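Local coordinates for protein branched-chain-amino-acid aminotransferase (PDB 6JIF) that probably transfers the amino group of branched-chain amino acids to a 2-oxo acid, using pyridoxal-5'-phosphate as cofactor, at residues B[97-102]-B[265-270]; B[185-190]-B[308-313]; B[239-244]-B[300-305]; B[251-256]-B[296-301]. All blocks are in the same frame, centred on the assembly; numbering follows the deposited sequence.

Contact 1. Residues B[97-102]-B[265-270]. With PLP (pyridoxal-5'-phosphate), chain D.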
loop_
_atom_site.group_PDB
_atom_site.type_symbol
_atom_site.label_atom_id
_atom_site.label_comp_id
_atom_site.label_asym_id
_atom_site.label_seq_id
_atom_site.Cartn_x
_atom_site.Cartn_y
_atom_site.Cartn_z
ATOM N N ASP B 97 -19.653 -15.031 -4.855
ATOM C CA ASP B 97 -18.948 -15.958 -3.985
ATOM C C ASP B 97 -17.445 -15.902 -4.225
ATOM O O ASP B 97 -16.656 -16.024 -3.288
ATOM C CB ASP B 97 -19.496 -17.365 -4.187
ATOM C CG ASP B 97 -19.189 -17.951 -5.575
ATOM O OD1 ASP B 97 -19.518 -17.262 -6.591
ATOM O OD2 ASP B 97 -18.732 -19.137 -5.637
ATOM N N GLN B 98 -17.012 -15.735 -5.489
ATOM C CA GLN B 98 -15.557 -15.666 -5.752
ATOM C C GLN B 98 -14.944 -14.399 -5.176
ATOM O O GLN B 98 -13.788 -14.420 -4.695
ATOM C CB GLN B 98 -15.268 -15.756 -7.265
ATOM C CG GLN B 98 -15.539 -17.151 -7.832
ATOM C CD GLN B 98 -14.649 -18.178 -7.221
ATOM O OE1 GLN B 98 -13.425 -17.971 -7.049
ATOM N NE2 GLN B 98 -15.250 -19.282 -6.826
ATOM N N ASN B 99 -15.680 -13.276 -5.229
ATOM C CA ASN B 99 -15.220 -12.074 -4.564
ATOM C C ASN B 99 -15.096 -12.294 -3.070
ATOM O O ASN B 99 -14.139 -11.833 -2.447
ATOM C CB ASN B 99 -16.199 -10.938 -4.808
ATOM C CG ASN B 99 -16.261 -10.606 -6.264
ATOM O OD1 ASN B 99 -17.115 -11.135 -6.971
ATOM N ND2 ASN B 99 -15.298 -9.828 -6.749
ATOM N N ALA B 100 -16.091 -12.952 -2.478
ATOM C CA ALA B 100 -16.033 -13.224 -1.038
ATOM C C ALA B 100 -14.786 -14.018 -0.685
ATOM O O ALA B 100 -14.090 -13.686 0.275
ATOM C CB ALA B 100 -17.265 -13.980 -0.550
ATOM N N LEU B 101 -14.484 -15.061 -1.461
ATOM C CA LEU B 101 -13.314 -15.891 -1.161
ATOM C C LEU B 101 -12.031 -15.067 -1.260
ATOM O O LEU B 101 -11.140 -15.124 -0.396
ATOM C CB LEU B 101 -13.256 -17.097 -2.119
ATOM C CG LEU B 101 -14.343 -18.163 -1.863
ATOM C CD1 LEU B 101 -14.632 -19.115 -3.080
ATOM C CD2 LEU B 101 -14.041 -19.009 -0.600
ATOM N N ARG B 102 -11.918 -14.284 -2.333
ATOM C CA ARG B 102 -10.705 -13.509 -2.497
ATOM C C ARG B 102 -10.567 -12.472 -1.399
ATOM O O ARG B 102 -9.460 -12.202 -0.931
ATOM C CB ARG B 102 -10.643 -12.833 -3.874
ATOM C CG ARG B 102 -9.259 -12.179 -4.085
ATOM C CD ARG B 102 -9.111 -11.795 -5.615
ATOM N NE ARG B 102 -10.146 -10.804 -5.974
ATOM C CZ ARG B 102 -10.472 -10.467 -7.222
ATOM N NH1 ARG B 102 -9.858 -11.067 -8.212
ATOM N NH2 ARG B 102 -11.392 -9.525 -7.459
ATOM N N PRO B 265 -4.982 -13.193 -8.621
ATOM C CA PRO B 265 -5.827 -14.230 -9.224
ATOM C C PRO B 265 -7.203 -13.693 -9.592
ATOM O O PRO B 265 -8.074 -13.596 -8.733
ATOM C CB PRO B 265 -5.928 -15.309 -8.127
ATOM C CG PRO B 265 -5.486 -14.609 -6.888
ATOM C CD PRO B 265 -4.594 -13.507 -7.234
ATOM N N GLY B 266 -7.370 -13.252 -10.837
ATOM C CA GLY B 266 -8.584 -12.550 -11.200
ATOM C C GLY B 266 -9.751 -13.490 -11.396
ATOM O O GLY B 266 -9.579 -14.648 -11.792
ATOM N N ILE B 267 -10.946 -12.974 -11.099
ATOM C CA ILE B 267 -12.191 -13.741 -11.319
ATOM C C ILE B 267 -12.583 -13.773 -12.806
ATOM O O ILE B 267 -13.086 -14.780 -13.299
ATOM C CB ILE B 267 -13.302 -13.132 -10.449
ATOM C CG1 ILE B 267 -12.915 -13.283 -8.947
ATOM C CG2 ILE B 267 -14.674 -13.826 -10.659
ATOM C CD1 ILE B 267 -13.711 -12.353 -8.055
ATOM N N THR B 268 -12.336 -12.690 -13.542
ATOM C CA THR B 268 -12.556 -12.749 -14.985
ATOM C C THR B 268 -11.643 -13.779 -15.601
ATOM O O THR B 268 -12.092 -14.608 -16.391
ATOM C CB THR B 268 -12.356 -11.372 -15.606
ATOM O OG1 THR B 268 -13.028 -10.387 -14.796
ATOM C CG2 THR B 268 -12.873 -11.320 -17.106
ATOM N N ARG B 269 -10.367 -13.803 -15.194
ATOM C CA ARG B 269 -9.456 -14.819 -15.706
ATOM C C ARG B 269 -9.945 -16.230 -15.401
ATOM O O ARG B 269 -9.909 -17.116 -16.261
ATOM C CB ARG B 269 -8.056 -14.606 -15.110
ATOM C CG ARG B 269 -7.084 -15.694 -15.514
ATOM C CD ARG B 269 -5.749 -15.518 -14.722
ATOM N NE ARG B 269 -5.828 -16.166 -13.421
ATOM C CZ ARG B 269 -4.879 -16.118 -12.486
ATOM N NH1 ARG B 269 -3.750 -15.437 -12.689
ATOM N NH2 ARG B 269 -5.045 -16.760 -11.339
ATOM N N LEU B 270 -10.355 -16.470 -14.156
ATOM C CA LEU B 270 -10.887 -17.773 -13.785
ATOM C C LEU B 270 -12.101 -18.140 -14.628
ATOM O O LEU B 270 -12.254 -19.295 -15.046
ATOM C CB LEU B 270 -11.259 -17.744 -12.304
ATOM C CG LEU B 270 -11.855 -19.051 -11.777
ATOM C CD1 LEU B 270 -10.729 -20.067 -11.715
ATOM C CD2 LEU B 270 -12.462 -18.873 -10.353
HETATM N N1 PLP D . -4.900 -7.874 -12.074
HETATM C C2 PLP D . -4.771 -6.984 -11.050
HETATM C C2A PLP D . -3.386 -6.520 -10.729
HETATM C C3 PLP D . -5.884 -6.586 -10.309
HETATM O O3 PLP D . -5.722 -5.734 -9.247
HETATM C C4 PLP D . -7.171 -7.073 -10.658
HETATM C C4A PLP D . -8.375 -6.830 -9.767
HETATM C C5 PLP D . -7.245 -7.971 -11.740
HETATM C C6 PLP D . -6.117 -8.355 -12.401
HETATM C C5A PLP D . -8.520 -8.526 -12.293
HETATM O O4P PLP D . -9.260 -9.152 -11.314
HETATM P P PLP D . -10.810 -9.413 -11.583
HETATM O O1P PLP D . -10.981 -10.177 -12.874
HETATM O O2P PLP D . -11.191 -10.286 -10.378
HETATM O O3P PLP D . -11.592 -8.105 -11.668
#
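Arg102, on helix 96-109, reaches across to Pro265, Ile267 and the phosphate of pyridoxal-5'-phosphate. From CB its chain starts with CG anti to the backbone N (chi1 -172°), runs on extended and bends at chi3, which turns the guanidinium toward the start of helix 267-278. Arg102 CD passes 3.7 Å from Pro265 O. Arg102 CZ lies 3.8 Å from Ile267 CD1, the methyl that covers one face of the guanidinium near its rim. Arg102 NH1 does double duty: it donates to PLP O2P at 2.7 Å and to Pro265 O at 3.1 Å, the carbonyl oxygen lying close to the guanidinium plane. NH2 adds a weak bond to the same O2P and a salt bridge to Glu79. Ile267 wedges its CD1 further, to 3.3 Å from Asn99 ND2, an amide bonded to Glu79, while its CG1 rests on Gln98 CB. Gly266 is the N-cap, and the first N-H groups of the helix point at the phosphate: Ile267 N binds PLP O2P at 2.8 Å, and Thr268 takes O1P through both N and OG1. Helix start and Arg102 thus form one side of the phosphate site, which Thr305 completes at O3P. Both would probably stabilise the anion's negative charge, and Glu79 would offset part of the arginine's.

Contact 2. Residues B[185-190]-B[308-313]; sequences HNFQIS and VITPIG
His185 and the backbone of 311-313 form the polar part of this contact, a parallel beta bridge between His185 and Ile312. His185 N donates to Pro311 O at 3.0 Å, and Gly313 N returns a bond to His185 O at 2.6 Å, arriving from above the carbonyl plane. Ile312 CA makes a CA-H...O contact with the same oxygen, which therefore meets two neighbouring residues of one strand.

The apolar part centres on Thr310 CG2. This methyl lies 3.4 Å from His185 CD2 and, at the edge of the Phe187 ring, 3.8 Å from Phe187 CZ. With CG anti to the carbonyl carbon (chi1 -61°), Phe187 swings its ring back toward strand 308-317, where Phe187 CE1 packs on Ile312 CG1 at 3.6 Å, the two side chains crossing at about a right angle. The His185 ring also meets that of Phe178. An alanine here in place of His185 would probably open a gap beside Thr310 CG2 and leave Phe178 without its ring partner.

The short segments cross at 72°, so their pairing is brief here. Strand 185-189 also pairs in parallel with strand 227-230, whose Ile228 touches Phe187, and strand 308-317 runs on antiparallel to 297-304, with Ile309 resting on helix 332-346.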
loop_
_atom_site.group_PDB
_atom_site.type_symbol
_atom_site.label_atom_id
_atom_site.label_comp_id
_atom_site.label_asym_id
_atom_site.label_seq_id
_atom_site.Cartn_x
_atom_site.Cartn_y
_atom_site.Cartn_z
ATOM N N HIS B 185 -5.673 -2.061 -28.207
ATOM C CA HIS B 185 -4.974 -0.995 -27.507
ATOM C C HIS B 185 -3.536 -1.414 -27.378
ATOM O O HIS B 185 -3.258 -2.613 -27.294
ATOM C CB HIS B 185 -5.511 -0.792 -26.078
ATOM C CG HIS B 185 -6.967 -0.573 -26.054
ATOM N ND1 HIS B 185 -7.526 0.679 -26.006
ATOM C CD2 HIS B 185 -7.990 -1.440 -26.209
ATOM C CE1 HIS B 185 -8.836 0.577 -26.097
ATOM N NE2 HIS B 185 -9.144 -0.700 -26.220
ATOM N N ASN B 186 -2.639 -0.424 -27.332
ATOM C CA ASN B 186 -1.197 -0.649 -27.158
ATOM C C ASN B 186 -0.797 -0.424 -25.706
ATOM O O ASN B 186 -1.302 0.505 -25.062
ATOM C CB ASN B 186 -0.349 0.249 -28.061
ATOM C CG ASN B 186 -0.623 -0.024 -29.529
ATOM O OD1 ASN B 186 -1.003 -1.123 -29.898
ATOM N ND2 ASN B 186 -0.438 0.990 -30.378
ATOM N N PHE B 187 0.124 -1.268 -25.212
ATOM C CA PHE B 187 0.629 -1.167 -23.831
ATOM C C PHE B 187 2.145 -1.162 -23.861
ATOM O O PHE B 187 2.747 -1.585 -24.854
ATOM C CB PHE B 187 0.118 -2.325 -22.938
ATOM C CG PHE B 187 -1.394 -2.374 -22.787
ATOM C CD1 PHE B 187 -2.177 -2.885 -23.784
ATOM C CD2 PHE B 187 -1.999 -1.892 -21.620
ATOM C CE1 PHE B 187 -3.584 -2.944 -23.636
ATOM C CE2 PHE B 187 -3.344 -1.942 -21.471
ATOM C CZ PHE B 187 -4.158 -2.473 -22.505
ATOM N N GLN B 188 2.774 -0.679 -22.773
ATOM C CA GLN B 188 4.228 -0.519 -22.692
ATOM C C GLN B 188 4.806 -1.285 -21.504
ATOM O O GLN B 188 4.316 -1.144 -20.385
ATOM C CB GLN B 188 4.595 0.943 -22.529
ATOM C CG GLN B 188 6.090 1.184 -22.581
ATOM C CD GLN B 188 6.420 2.611 -22.340
ATOM O OE1 GLN B 188 6.046 3.204 -21.328
ATOM N NE2 GLN B 188 7.123 3.211 -23.301
ATOM N N ILE B 189 5.847 -2.075 -21.735
ATOM C CA ILE B 189 6.518 -2.729 -20.582
ATOM C C ILE B 189 7.080 -1.676 -19.645
ATOM O O ILE B 189 7.679 -0.690 -20.067
ATOM C CB ILE B 189 7.629 -3.685 -21.058
ATOM C CG1 ILE B 189 7.028 -4.853 -21.829
ATOM C CG2 ILE B 189 8.496 -4.183 -19.878
ATOM C CD1 ILE B 189 5.834 -5.556 -21.176
ATOM N N SER B 190 6.899 -1.887 -18.331
ATOM C CA SER B 190 7.428 -0.957 -17.348
ATOM C C SER B 190 8.666 -1.535 -16.675
ATOM O O SER B 190 8.803 -2.746 -16.527
ATOM C CB SER B 190 6.371 -0.663 -16.276
ATOM O OG SER B 190 6.911 0.196 -15.273
ATOM N N VAL B 308 -13.739 -6.139 -18.760
ATOM C CA VAL B 308 -14.116 -7.462 -19.272
ATOM C C VAL B 308 -12.917 -8.018 -20.048
ATOM O O VAL B 308 -12.092 -8.762 -19.473
ATOM C CB VAL B 308 -15.438 -7.482 -20.084
ATOM C CG1 VAL B 308 -15.827 -8.931 -20.373
ATOM C CG2 VAL B 308 -16.561 -6.797 -19.291
ATOM N N ILE B 309 -12.750 -7.612 -21.314
ATOM C CA ILE B 309 -11.551 -7.960 -22.064
ATOM C C ILE B 309 -11.074 -6.696 -22.753
ATOM O O ILE B 309 -11.868 -6.016 -23.398
ATOM C CB ILE B 309 -11.805 -9.070 -23.098
ATOM C CG1 ILE B 309 -12.050 -10.384 -22.374
ATOM C CG2 ILE B 309 -10.580 -9.230 -24.049
ATOM C CD1 ILE B 309 -12.181 -11.548 -23.307
ATOM N N THR B 310 -9.777 -6.373 -22.613
ATOM C CA THR B 310 -9.191 -5.299 -23.412
ATOM C C THR B 310 -8.268 -5.962 -24.422
ATOM O O THR B 310 -7.266 -6.558 -24.016
ATOM C CB THR B 310 -8.415 -4.335 -22.518
ATOM O OG1 THR B 310 -9.297 -3.804 -21.512
ATOM C CG2 THR B 310 -7.801 -3.209 -23.349
ATOM N N PRO B 311 -8.559 -5.932 -25.720
ATOM C CA PRO B 311 -7.644 -6.552 -26.683
ATOM C C PRO B 311 -6.332 -5.772 -26.752
ATOM O O PRO B 311 -6.315 -4.545 -26.635
ATOM C CB PRO B 311 -8.439 -6.505 -28.003
ATOM C CG PRO B 311 -9.819 -6.417 -27.612
ATOM C CD PRO B 311 -9.810 -5.533 -26.362
ATOM N N ILE B 312 -5.219 -6.503 -26.845
ATOM C CA ILE B 312 -3.908 -5.882 -26.969
ATOM C C ILE B 312 -3.541 -5.839 -28.446
ATOM O O ILE B 312 -3.489 -6.880 -29.113
ATOM C CB ILE B 312 -2.834 -6.611 -26.160
ATOM C CG1 ILE B 312 -3.139 -6.414 -24.669
ATOM C CG2 ILE B 312 -1.454 -6.067 -26.550
ATOM C CD1 ILE B 312 -2.501 -7.441 -23.809
ATOM N N GLY B 313 -3.323 -4.643 -28.953
ATOM C CA GLY B 313 -2.852 -4.520 -30.330
ATOM C C GLY B 313 -1.348 -4.776 -30.332
ATOM O O GLY B 313 -0.861 -5.711 -30.991
#

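Contact 3. Residues B[239-244]-B[300-305]. With PLP (pyridoxal-5'-phosphate), chain D.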
loop_
_atom_site.group_PDB
_atom_site.type_symbol
_atom_site.label_atom_id
_atom_site.label_comp_id
_atom_site.label_asym_id
_atom_site.label_seq_id
_atom_site.Cartn_x
_atom_site.Cartn_y
_atom_site.Cartn_z
ATOM N N GLU B 239 3.517 -10.514 -15.963
ATOM C CA GLU B 239 2.649 -10.776 -14.817
ATOM C C GLU B 239 1.296 -10.097 -14.909
ATOM O O GLU B 239 0.282 -10.756 -14.690
ATOM C CB GLU B 239 3.343 -10.360 -13.539
ATOM C CG GLU B 239 4.585 -11.175 -13.279
ATOM C CD GLU B 239 4.678 -11.626 -11.818
ATOM O OE1 GLU B 239 4.147 -10.893 -10.942
ATOM O OE2 GLU B 239 5.274 -12.717 -11.575
ATOM N N GLU B 240 1.241 -8.793 -15.230
ATOM C CA GLU B 240 -0.034 -8.081 -15.191
ATOM C C GLU B 240 -0.049 -7.000 -16.251
ATOM O O GLU B 240 0.981 -6.407 -16.569
ATOM C CB GLU B 240 -0.338 -7.377 -13.848
ATOM C CG GLU B 240 -0.379 -8.282 -12.630
ATOM C CD GLU B 240 -1.704 -8.981 -12.474
ATOM O OE1 GLU B 240 -2.584 -8.834 -13.368
ATOM O OE2 GLU B 240 -1.882 -9.650 -11.442
ATOM N N VAL B 241 -1.257 -6.681 -16.725
ATOM C CA VAL B 241 -1.430 -5.613 -17.733
ATOM C C VAL B 241 -2.203 -4.519 -17.017
ATOM O O VAL B 241 -3.427 -4.645 -16.848
ATOM C CB VAL B 241 -2.175 -6.116 -18.972
ATOM C CG1 VAL B 241 -2.389 -4.982 -20.038
ATOM C CG2 VAL B 241 -1.460 -7.313 -19.593
ATOM N N GLY B 242 -1.513 -3.497 -16.533
ATOM C CA GLY B 242 -2.186 -2.462 -15.751
ATOM C C GLY B 242 -2.779 -3.119 -14.503
ATOM O O GLY B 242 -2.060 -3.814 -13.768
ATOM N N SER B 243 -4.113 -3.024 -14.313
ATOM C CA SER B 243 -4.776 -3.728 -13.224
ATOM C C SER B 243 -5.643 -4.853 -13.772
ATOM O O SER B 243 -6.762 -5.095 -13.298
ATOM C CB SER B 243 -5.579 -2.749 -12.364
ATOM O OG SER B 243 -4.803 -1.562 -12.126
ATOM N N ALA B 244 -5.135 -5.554 -14.790
ATOM C CA ALA B 244 -5.882 -6.643 -15.411
ATOM C C ALA B 244 -4.944 -7.820 -15.637
ATOM O O ALA B 244 -3.729 -7.657 -15.667
ATOM C CB ALA B 244 -6.498 -6.224 -16.763
ATOM N N ALA B 300 -3.642 -11.434 -28.214
ATOM C CA ALA B 300 -3.422 -11.267 -26.785
ATOM C C ALA B 300 -4.407 -10.242 -26.238
ATOM O O ALA B 300 -4.917 -9.396 -26.967
ATOM C CB ALA B 300 -1.978 -10.833 -26.484
ATOM N N GLY B 301 -4.655 -10.325 -24.939
ATOM C CA GLY B 301 -5.598 -9.447 -24.286
ATOM C C GLY B 301 -5.362 -9.369 -22.794
ATOM O O GLY B 301 -4.451 -9.994 -22.232
ATOM N N ALA B 302 -6.109 -8.454 -22.191
ATOM C CA ALA B 302 -6.162 -8.291 -20.737
ATOM C C ALA B 302 -7.586 -8.468 -20.247
ATOM O O ALA B 302 -8.536 -8.148 -20.948
ATOM C CB ALA B 302 -5.644 -6.940 -20.315
ATOM N N CYS B 303 -7.758 -9.124 -19.106
ATOM C CA CYS B 303 -9.106 -9.369 -18.606
ATOM C C CYS B 303 -9.232 -8.852 -17.170
ATOM O O CYS B 303 -8.259 -8.858 -16.414
ATOM C CB CYS B 303 -9.509 -10.835 -18.691
ATOM S SG CYS B 303 -8.414 -11.900 -17.864
ATOM N N GLY B 304 -10.408 -8.350 -16.848
ATOM C CA GLY B 304 -10.706 -7.937 -15.462
ATOM C C GLY B 304 -12.156 -7.508 -15.435
ATOM O O GLY B 304 -12.814 -7.429 -16.469
ATOM N N THR B 305 -12.661 -7.233 -14.232
ATOM C CA THR B 305 -14.091 -6.977 -14.078
ATOM C C THR B 305 -14.508 -5.700 -14.819
ATOM O O THR B 305 -15.547 -5.673 -15.479
ATOM C CB THR B 305 -14.451 -6.903 -12.585
ATOM O OG1 THR B 305 -14.302 -8.221 -11.998
ATOM C CG2 THR B 305 -15.868 -6.403 -12.431
HETATM N N1 PLP D . -4.900 -7.874 -12.074
HETATM C C2 PLP D . -4.771 -6.984 -11.050
HETATM C C2A PLP D . -3.386 -6.520 -10.729
HETATM C C3 PLP D . -5.884 -6.586 -10.309
HETATM O O3 PLP D . -5.722 -5.734 -9.247
HETATM C C4 PLP D . -7.171 -7.073 -10.658
HETATM C C4A PLP D . -8.375 -6.830 -9.767
HETATM C C5 PLP D . -7.245 -7.971 -11.740
HETATM C C6 PLP D . -6.117 -8.355 -12.401
HETATM C C5A PLP D . -8.520 -8.526 -12.293
HETATM O O4P PLP D . -9.260 -9.152 -11.314
HETATM P P PLP D . -10.810 -9.413 -11.583
HETATM O O1P PLP D . -10.981 -10.177 -12.874
HETATM O O2P PLP D . -11.191 -10.286 -10.378
HETATM O O3P PLP D . -11.592 -8.105 -11.668
#
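Ala244 CB is the hub of this contact, touching Cys303 O at 3.2 Å and Ala302 CB at 3.7 Å. Val241 CG1 reaches the same Ala302 CB at 3.8 Å, so three small side chains pack together with no polar bond joining the two segments. The cofactor spans them instead. Glu240 OE1 lies 2.8 Å from PLP N1, the usual partnership of a carboxylate with the pyridine nitrogen in fold-type IV enzymes. Ser243 O and Ala244 CA approach the ring at C5 and C6. On the other segment Thr305 holds PLP O3P with both its N and its OG1, the latter at 2.7 Å; OG1 lies beside the backbone N (chi1 -68°), and the two donors therefore converge on one oxygen.

In the next shell, a type II' turn from Val241 to Ala244 sets the ring-contacting residues. It is closed by bonds in both directions between Val241 and Ala244, and Gly242 occupies its positive-phi position. Glu240 OE2 accepts from Leu264 N, which helps to fix the carboxylate. Gly304 runs past the cofactor where a CB would be crowded by PLP C5A.

Farther out, Glu239 and Glu240 form a classic beta bulge facing Tyr229 of strand 227-230. Strand 297-304 pairs antiparallel with 245-250 and 308-317, Cys303 rests on helix 267-278, and Val159 of the second subunit packs on Ser243.

Contact 4. Residues B[251-256]-B[296-301]; sequences HDNKFV and DFKEAG
A classic beta bulge, Lys298 and Glu299 facing Ile249, lies on strand 297-304, and here it meets the turn that leads from strand 245-250 into strand 255-258. His251, in that turn, lies alongside Lys298, the two side chains sliding past each other in opposite directions. His251 CE1 is 3.8 Å from Lys298 CB, and Lys298 N stands over one face of the imidazole, offset toward the rim. His251 CD2 comes within 3.3 Å of Asp296 O, while NE2 is bonded to Ser295 O; this bond helps fix how the imidazole is turned.

Deeper in, Val256 CB packs against Phe297 CE1 at 3.8 Å, crossing at about a right angle. Asp296 CB sits over the centre of one face of the same phenyl ring, and Val256 also pairs through its backbone with Gly248, so the turn is joined to the sheet beside this apolar contact.

The outer edge is polar. Lys298 places CG between its backbone N and carbonyl carbon (chi1 59°) and then runs fully extended, which carries its ammonium across to the turn, where Lys298 NZ donates to Asn253 OD1 at 2.6 Å. A leucine in place of Asn253 would probably leave the lysine's charge without this acceptor and its tip freer to move. In this bond the ammonium nitrogen is tilted 34° from the carbonyl plane of the Asn253 amide.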
loop_
_atom_site.group_PDB
_atom_site.type_symbol
_atom_site.label_atom_id
_atom_site.label_comp_id
_atom_site.label_asym_id
_atom_site.label_seq_id
_atom_site.Cartn_x
_atom_site.Cartn_y
_atom_site.Cartn_z
ATOM N N HIS B 251 -0.533 -19.966 -31.452
ATOM C CA HIS B 251 -0.841 -20.339 -32.832
ATOM C C HIS B 251 -1.640 -21.626 -32.911
ATOM O O HIS B 251 -2.451 -21.779 -33.829
ATOM C CB HIS B 251 0.438 -20.417 -33.638
ATOM C CG HIS B 251 1.062 -19.075 -33.826
ATOM N ND1 HIS B 251 0.617 -18.187 -34.775
ATOM C CD2 HIS B 251 2.053 -18.447 -33.151
ATOM C CE1 HIS B 251 1.307 -17.067 -34.681
ATOM N NE2 HIS B 251 2.198 -17.202 -33.711
ATOM N N ASP B 252 -1.463 -22.547 -31.954
ATOM C CA ASP B 252 -2.320 -23.723 -31.888
ATOM C C ASP B 252 -3.477 -23.543 -30.931
ATOM O O ASP B 252 -3.946 -24.526 -30.350
ATOM C CB ASP B 252 -1.545 -24.994 -31.537
ATOM C CG ASP B 252 -0.616 -24.834 -30.373
ATOM O OD1 ASP B 252 -0.604 -23.781 -29.703
ATOM O OD2 ASP B 252 0.139 -25.804 -30.142
ATOM N N ASN B 253 -3.894 -22.292 -30.710
ATOM C CA ASN B 253 -5.176 -21.956 -30.114
ATOM C C ASN B 253 -5.271 -22.301 -28.635
ATOM O O ASN B 253 -6.365 -22.504 -28.128
ATOM C CB ASN B 253 -6.306 -22.639 -30.863
ATOM C CG ASN B 253 -6.435 -22.108 -32.263
ATOM O OD1 ASN B 253 -6.743 -20.937 -32.442
ATOM N ND2 ASN B 253 -6.176 -22.958 -33.259
ATOM N N LYS B 254 -4.174 -22.251 -27.911
ATOM C CA LYS B 254 -4.235 -22.439 -26.463
ATOM C C LYS B 254 -4.376 -21.088 -25.796
ATOM O O LYS B 254 -3.746 -20.113 -26.230
ATOM C CB LYS B 254 -2.965 -23.129 -25.950
ATOM C CG LYS B 254 -2.737 -24.472 -26.599
ATOM C CD LYS B 254 -1.566 -25.188 -25.992
ATOM C CE LYS B 254 -1.331 -26.513 -26.746
ATOM N NZ LYS B 254 -0.010 -27.058 -26.377
ATOM N N PHE B 255 -5.170 -21.046 -24.707
ATOM C CA PHE B 255 -5.352 -19.841 -23.898
ATOM C C PHE B 255 -4.276 -19.880 -22.824
ATOM O O PHE B 255 -4.257 -20.812 -22.011
ATOM C CB PHE B 255 -6.756 -19.827 -23.307
ATOM C CG PHE B 255 -7.068 -18.649 -22.401
ATOM C CD1 PHE B 255 -6.645 -18.658 -21.054
ATOM C CD2 PHE B 255 -7.803 -17.555 -22.865
ATOM C CE1 PHE B 255 -6.968 -17.590 -20.198
ATOM C CE2 PHE B 255 -8.121 -16.487 -22.038
ATOM C CZ PHE B 255 -7.711 -16.506 -20.680
ATOM N N VAL B 256 -3.322 -18.935 -22.869
ATOM C CA VAL B 256 -2.158 -18.973 -21.967
ATOM C C VAL B 256 -2.213 -17.781 -21.023
ATOM O O VAL B 256 -2.384 -16.639 -21.448
ATOM C CB VAL B 256 -0.849 -18.996 -22.768
ATOM C CG1 VAL B 256 0.324 -19.097 -21.850
ATOM C CG2 VAL B 256 -0.880 -20.179 -23.734
ATOM N N ASP B 296 5.041 -16.129 -29.737
ATOM C CA ASP B 296 4.217 -17.303 -29.452
ATOM C C ASP B 296 2.721 -17.079 -29.681
ATOM O O ASP B 296 1.989 -18.068 -29.829
ATOM C CB ASP B 296 4.300 -17.708 -27.975
ATOM C CG ASP B 296 5.665 -18.221 -27.547
ATOM O OD1 ASP B 296 6.566 -18.408 -28.390
ATOM O OD2 ASP B 296 5.801 -18.423 -26.318
ATOM N N PHE B 297 2.229 -15.836 -29.635
ATOM C CA PHE B 297 0.789 -15.569 -29.569
ATOM C C PHE B 297 0.317 -14.951 -30.870
ATOM O O PHE B 297 0.959 -14.031 -31.373
ATOM C CB PHE B 297 0.493 -14.628 -28.399
ATOM C CG PHE B 297 0.964 -15.188 -27.097
ATOM C CD1 PHE B 297 0.477 -16.407 -26.652
ATOM C CD2 PHE B 297 1.962 -14.538 -26.366
ATOM C CE1 PHE B 297 0.932 -16.987 -25.470
ATOM C CE2 PHE B 297 2.423 -15.083 -25.166
ATOM C CZ PHE B 297 1.910 -16.334 -24.728
ATOM N N LYS B 298 -0.812 -15.450 -31.420
ATOM C CA LYS B 298 -1.400 -14.750 -32.555
ATOM C C LYS B 298 -2.402 -13.676 -32.108
ATOM O O LYS B 298 -2.800 -12.843 -32.914
ATOM C CB LYS B 298 -2.043 -15.763 -33.514
ATOM C CG LYS B 298 -3.143 -16.623 -32.843
ATOM C CD LYS B 298 -3.706 -17.651 -33.873
ATOM C CE LYS B 298 -4.836 -18.481 -33.246
ATOM N NZ LYS B 298 -5.638 -19.389 -34.199
ATOM N N GLU B 299 -2.825 -13.693 -30.852
ATOM C CA GLU B 299 -3.713 -12.707 -30.260
ATOM C C GLU B 299 -3.317 -12.576 -28.803
ATOM O O GLU B 299 -2.734 -13.507 -28.218
ATOM C CB GLU B 299 -5.212 -13.136 -30.283
ATOM C CG GLU B 299 -5.789 -13.350 -31.602
ATOM C CD GLU B 299 -7.265 -13.726 -31.539
ATOM O OE1 GLU B 299 -7.945 -13.199 -30.622
ATOM O OE2 GLU B 299 -7.734 -14.528 -32.422
ATOM N N ALA B 300 -3.642 -11.434 -28.214
ATOM C CA ALA B 300 -3.422 -11.267 -26.785
ATOM C C ALA B 300 -4.407 -10.242 -26.238
ATOM O O ALA B 300 -4.917 -9.396 -26.967
ATOM C CB ALA B 300 -1.978 -10.833 -26.484
ATOM N N GLY B 301 -4.655 -10.325 -24.939
ATOM C CA GLY B 301 -5.598 -9.447 -24.286
ATOM C C GLY B 301 -5.362 -9.369 -22.794
ATOM O O GLY B 301 -4.451 -9.994 -22.232
#

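How the contacts relate
Contacts 1 and 3 meet at the cofactor, their centres 14 Å apart: 265-270 and 300-305 both bind the phosphate, with Arg102 adding a third hold, and Thr268 OG1 passes 3.2 Å from Thr305 N. Contact 2 lies one strand further, its centre 8 Å from that of contact 3. Probable hydrogen bonds from Thr310 N to Ala302 O (2.7 Å) and from Ile312 N to Ala300 O join the adjacent strands 308-317 and 297-304. Phe187 CD2 also packs on Val241 CG1 at 3.5 Å. Contact 4 shares Ala300 and Gly301 with contact 3, so strand 297-304 runs from the surface turn of contact 4 to the pyridoxal-5'-phosphate pocket.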